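BAT-2 beta-lactamase (Bacillus atrophaeus, PDB 6W5G) probably hydrolyses the beta-lactam ring of penicillin-like antibiotics, as a class D beta-lactamase that would give its Gram-positive host resistance. Local coordinates at residues T49-D54 and D58-Y63; D177-L182 and V228-T233. All blocks are in the same frame, centred on the assembly; numbering follows the deposited sequence.

Contact 1 (T49-D54 and D58-Y63)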
# COMPACT_ATOMS: atom_id res chain seq x y z
N THR A 49 -1.66 10.07 -10.98
CA THR A 49 -2.96 9.46 -11.19
C THR A 49 -3.65 9.27 -9.85
O THR A 49 -3.00 9.11 -8.81
CB THR A 49 -2.83 8.13 -11.97
OG1 THR A 49 -4.13 7.56 -12.17
CG2 THR A 49 -1.95 7.14 -11.23
N PHE A 50 -4.98 9.33 -9.87
CA PHE A 50 -5.81 9.09 -8.70
C PHE A 50 -6.96 8.18 -9.10
O PHE A 50 -7.63 8.42 -10.11
CB PHE A 50 -6.36 10.39 -8.11
CG PHE A 50 -7.21 10.19 -6.89
CD1 PHE A 50 -6.63 9.75 -5.71
CD2 PHE A 50 -8.58 10.40 -6.92
CE1 PHE A 50 -7.40 9.54 -4.57
CE2 PHE A 50 -9.36 10.20 -5.79
CZ PHE A 50 -8.77 9.77 -4.61
N ILE A 51 -7.19 7.14 -8.30
CA ILE A 51 -8.28 6.20 -8.51
C ILE A 51 -9.09 6.13 -7.23
O ILE A 51 -8.52 5.95 -6.15
CB ILE A 51 -7.74 4.80 -8.86
CG1 ILE A 51 -6.85 4.85 -10.10
CG2 ILE A 51 -8.89 3.82 -9.06
CD1 ILE A 51 -5.72 3.85 -10.06
N LEU A 52 -10.41 6.28 -7.34
CA LEU A 52 -11.30 6.16 -6.18
C LEU A 52 -12.46 5.24 -6.54
O LEU A 52 -13.20 5.52 -7.49
CB LEU A 52 -11.84 7.53 -5.75
CG LEU A 52 -12.64 7.55 -4.43
CD1 LEU A 52 -11.76 7.20 -3.23
CD2 LEU A 52 -13.29 8.90 -4.24
N HIS A 53 -12.62 4.16 -5.79
CA HIS A 53 -13.70 3.21 -6.03
C HIS A 53 -14.69 3.26 -4.88
O HIS A 53 -14.32 3.00 -3.73
CB HIS A 53 -13.17 1.79 -6.21
CG HIS A 53 -14.26 0.78 -6.39
ND1 HIS A 53 -14.91 0.60 -7.59
CD2 HIS A 53 -14.82 -0.09 -5.52
CE1 HIS A 53 -15.83 -0.34 -7.45
NE2 HIS A 53 -15.79 -0.78 -6.21
N ASP A 54 -15.94 3.59 -5.19
CA ASP A 54 -17.05 3.56 -4.24
C ASP A 54 -17.49 2.11 -4.08
O ASP A 54 -18.00 1.51 -5.03
CB ASP A 54 -18.18 4.42 -4.79
CG ASP A 54 -19.32 4.62 -3.81
OD1 ASP A 54 -19.64 3.68 -3.05
OD2 ASP A 54 -19.92 5.71 -3.82
N ASP A 58 -20.40 0.77 -6.34
CA ASP A 58 -19.67 0.06 -7.38
C ASP A 58 -19.37 0.96 -8.58
O ASP A 58 -19.70 0.65 -9.73
CB ASP A 58 -20.39 -1.22 -7.80
CG ASP A 58 -19.43 -2.34 -8.10
OD1 ASP A 58 -18.21 -2.08 -8.21
OD2 ASP A 58 -19.89 -3.49 -8.24
N LYS A 59 -18.72 2.09 -8.31
CA LYS A 59 -18.33 3.05 -9.32
C LYS A 59 -16.88 3.45 -9.08
O LYS A 59 -16.48 3.53 -7.95
CB LYS A 59 -19.15 4.31 -9.24
CG LYS A 59 -20.64 4.11 -9.47
CD LYS A 59 -21.38 5.34 -9.06
CE LYS A 59 -21.22 6.44 -10.04
NZ LYS A 59 -22.49 7.19 -10.04
N THR A 60 -16.14 3.69 -10.16
CA THR A 60 -14.73 4.02 -10.07
C THR A 60 -14.45 5.32 -10.82
O THR A 60 -14.81 5.45 -11.99
CB THR A 60 -13.85 2.90 -10.65
OG1 THR A 60 -14.13 1.67 -9.97
CG2 THR A 60 -12.39 3.24 -10.47
N PHE A 61 -13.81 6.27 -10.14
CA PHE A 61 -13.29 7.48 -10.76
C PHE A 61 -11.80 7.31 -11.02
O PHE A 61 -11.07 6.79 -10.18
CB PHE A 61 -13.48 8.67 -9.81
CG PHE A 61 -12.76 9.91 -10.26
CD1 PHE A 61 -13.32 10.74 -11.22
CD2 PHE A 61 -11.52 10.25 -9.72
CE1 PHE A 61 -12.67 11.88 -11.65
CE2 PHE A 61 -10.85 11.38 -10.16
CZ PHE A 61 -11.43 12.20 -11.13
N ILE A 62 -11.35 7.75 -12.20
CA ILE A 62 -9.93 7.73 -12.54
C ILE A 62 -9.53 9.10 -13.07
O ILE A 62 -10.14 9.61 -14.02
CB ILE A 62 -9.61 6.65 -13.58
CG1 ILE A 62 -10.02 5.27 -13.09
CG2 ILE A 62 -8.12 6.66 -13.91
CD1 ILE A 62 -9.95 4.20 -14.17
N TYR A 63 -8.50 9.69 -12.46
CA TYR A 63 -7.79 10.83 -13.01
C TYR A 63 -6.50 10.32 -13.64
O TYR A 63 -5.73 9.61 -12.98
CB TYR A 63 -7.45 11.83 -11.89
CG TYR A 63 -6.49 12.92 -12.32
CD1 TYR A 63 -6.95 14.07 -12.97
CD2 TYR A 63 -5.13 12.81 -12.08
CE1 TYR A 63 -6.08 15.06 -13.37
CE2 TYR A 63 -4.25 13.80 -12.49
CZ TYR A 63 -4.73 14.92 -13.13
OH TYR A 63 -3.86 15.91 -13.53
O HOH W 1 -17.68 -2.55 -5.22
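His53 and Thr60 form a non-hydrogen-bonded pair of this antiparallel hairpin, bridged instead by their side chains: ND1 of His53 lies 2.7 Å from OG1 of Thr60, in a nearly straight bond (166°). Asp58 OD1 sits in the ring plane, 3.0 Å from His53 CE1, while the carboxylate stands almost perpendicular to the imidazole. Water 1, also in that plane, bonds to His53 NE2 at 2.8 Å and weakly to Asp58 OD1. At the other end Tyr63 O takes two donors, Thr49 OG1 (2.7 Å) and Phe50 N (3.2 Å). Thr49 reaches it because OG1 stands anti to the backbone N (chi1 -180°); Asn64 O is a further partner of this hydroxyl. On the face away from His53 and Thr60, the Phe50 and Phe61 side chains cross at about a right angle, their CD2 edges 4.1 Å apart. Behind these groups runs the ladder pairing Phe50, Leu52 and Asp54 with Tyr63, Phe61 and Lys59, ended near the turn by a G1 beta bulge, Asp58 and Lys59 both facing Asp54. Ile51 and His53 bond onward to strand 236-244, making the hairpin one end of the central sheet. Polar partners at both ring nitrogens should fix the rotation of the His53 imidazole.

Contact 2 (D177-L182 and V228-T233)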
# COMPACT_ATOMS: atom_id res chain seq x y z
N ASP A 177 -7.08 -2.92 -7.59
CA ASP A 177 -7.74 -4.22 -7.57
C ASP A 177 -7.25 -5.08 -6.41
O ASP A 177 -8.05 -5.74 -5.74
CB ASP A 177 -7.51 -4.96 -8.89
CG ASP A 177 -8.27 -4.34 -10.05
OD1 ASP A 177 -9.27 -3.63 -9.81
OD2 ASP A 177 -7.87 -4.58 -11.20
N PHE A 178 -5.94 -5.07 -6.16
CA PHE A 178 -5.41 -5.85 -5.04
C PHE A 178 -5.98 -5.35 -3.71
O PHE A 178 -6.42 -6.15 -2.88
CB PHE A 178 -3.89 -5.82 -5.04
CG PHE A 178 -3.30 -6.31 -3.75
CD1 PHE A 178 -3.30 -7.67 -3.44
CD2 PHE A 178 -2.79 -5.41 -2.83
CE1 PHE A 178 -2.79 -8.12 -2.23
CE2 PHE A 178 -2.28 -5.85 -1.63
CZ PHE A 178 -2.27 -7.20 -1.32
N ILE A 179 -5.96 -4.03 -3.49
CA ILE A 179 -6.49 -3.49 -2.24
C ILE A 179 -7.98 -3.77 -2.12
O ILE A 179 -8.48 -4.07 -1.03
CB ILE A 179 -6.15 -2.00 -2.09
CG1 ILE A 179 -4.63 -1.79 -2.02
CG2 ILE A 179 -6.84 -1.40 -0.85
CD1 ILE A 179 -3.98 -2.44 -0.83
N GLU A 180 -8.71 -3.68 -3.23
CA GLU A 180 -10.14 -3.99 -3.18
C GLU A 180 -10.37 -5.45 -2.81
O GLU A 180 -11.29 -5.77 -2.04
CB GLU A 180 -10.80 -3.66 -4.52
CG GLU A 180 -12.31 -3.93 -4.50
CD GLU A 180 -13.00 -3.53 -5.78
OE1 GLU A 180 -12.32 -3.06 -6.71
OE2 GLU A 180 -14.24 -3.70 -5.86
N HIS A 181 -9.53 -6.36 -3.33
CA HIS A 181 -9.64 -7.77 -2.97
C HIS A 181 -9.32 -7.99 -1.50
O HIS A 181 -9.95 -8.82 -0.84
CB HIS A 181 -8.74 -8.61 -3.87
CG HIS A 181 -9.17 -8.62 -5.30
ND1 HIS A 181 -8.29 -8.84 -6.34
CD2 HIS A 181 -10.38 -8.40 -5.87
CE1 HIS A 181 -8.94 -8.79 -7.49
NE2 HIS A 181 -10.21 -8.52 -7.23
N LEU A 182 -8.33 -7.26 -0.98
CA LEU A 182 -8.03 -7.35 0.45
C LEU A 182 -9.18 -6.83 1.29
O LEU A 182 -9.56 -7.45 2.29
CB LEU A 182 -6.74 -6.59 0.75
CG LEU A 182 -6.36 -6.50 2.22
CD1 LEU A 182 -6.25 -7.88 2.85
CD2 LEU A 182 -5.07 -5.70 2.41
N VAL A 228 -1.75 3.84 -1.17
CA VAL A 228 -2.81 2.91 -1.55
C VAL A 228 -3.57 2.49 -0.29
O VAL A 228 -2.96 2.30 0.77
CB VAL A 228 -2.26 1.69 -2.32
CG1 VAL A 228 -1.40 2.15 -3.52
CG2 VAL A 228 -1.44 0.75 -1.41
N GLY A 229 -4.88 2.36 -0.40
CA GLY A 229 -5.62 2.00 0.80
C GLY A 229 -7.11 2.16 0.64
O GLY A 229 -7.65 2.05 -0.47
N PHE A 230 -7.78 2.42 1.76
CA PHE A 230 -9.22 2.57 1.75
C PHE A 230 -9.65 3.37 2.97
O PHE A 230 -8.90 3.53 3.93
CB PHE A 230 -9.96 1.21 1.67
CG PHE A 230 -9.59 0.24 2.76
CD1 PHE A 230 -8.52 -0.63 2.59
CD2 PHE A 230 -10.34 0.15 3.92
CE1 PHE A 230 -8.19 -1.55 3.57
CE2 PHE A 230 -10.02 -0.77 4.91
CZ PHE A 230 -8.94 -1.62 4.74
N ILE A 231 -10.87 3.88 2.91
CA ILE A 231 -11.42 4.67 4.00
C ILE A 231 -12.83 4.18 4.28
O ILE A 231 -13.60 3.92 3.35
CB ILE A 231 -11.38 6.19 3.71
CG1 ILE A 231 -11.95 6.98 4.89
CG2 ILE A 231 -12.07 6.52 2.38
CD1 ILE A 231 -11.67 8.47 4.81
N THR A 232 -13.16 4.02 5.55
CA THR A 232 -14.49 3.65 5.99
C THR A 232 -15.13 4.80 6.75
O THR A 232 -14.47 5.46 7.56
CB THR A 232 -14.48 2.38 6.86
OG1 THR A 232 -13.71 2.61 8.06
CG2 THR A 232 -13.89 1.20 6.09
N THR A 233 -16.39 5.06 6.46
CA THR A 233 -17.23 5.95 7.24
C THR A 233 -18.49 5.17 7.59
O THR A 233 -18.64 4.01 7.20
CB THR A 233 -17.59 7.21 6.45
OG1 THR A 233 -18.42 6.85 5.34
CG2 THR A 233 -16.33 7.93 5.95
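Ile179 is the helix residue that meets the strand, wedged between Val228 and Phe230 where helix 172-184 packs on the central antiparallel sheet of the penicillin-binding protein/serine beta-lactamase fold. The short segments approach to 8.4 Å between axes, and their directions differ by 44°. Apolar contacts carry the interface. The isoleucine works as a fork: CG1 and CD1 both lie 4.1 Å from Val228 CG2, while CG2, anti to the backbone N of Ile179, turns the other way along the strand. Ile179 CG2 meets the edge of the Phe230 ring, 3.9 Å from Phe230 CD1. Phe230 holds its CG between backbone N and carbonyl carbon (chi1 56°); its ring also stacks with Tyr212 and meets Tyr183 edge-to-face, which should help hold the ring in place. Nearby, Phe178 and Leu182 pack on Val80, next to the carboxylated Lys79.

Polar bonding runs within each element or to its neighbours, and none joins the two segments. Val228 pairs through its backbone with Lys214, the lysine of the family's KTG signature, and Gly229 with Phe240. Between the two side-chain contacts the strand presents bare backbone: Gly229 has no side chain, and its carbonyl O lies 3.6 Å from Ile179 CG2.

Overall arrangement
Both contacts involve the same antiparallel sheet, but at different depths. Contact 1 is the hairpin of an outermost strand, 59-63, and neighbouring strand 48-54, partly buried, its centre about 16 Å from the centre of the chain; contact 2 is wholly buried, its centre about 9 Å from the same point. Strand 236-244 lies between strands 48-54 and 225-233, and helix 172-184 reaches across: its Pro172 and Lys176 touch Ile51, while His53 NE2 and Glu180 OE2 pack 3.3 Å apart. The chemistry follows position. A backbone ladder with polar side chains and water joins the edge strand 59-63 to its neighbour, whereas in contact 2 helix and strand meet by apolar packing, with no hydrogen bond between the two segments.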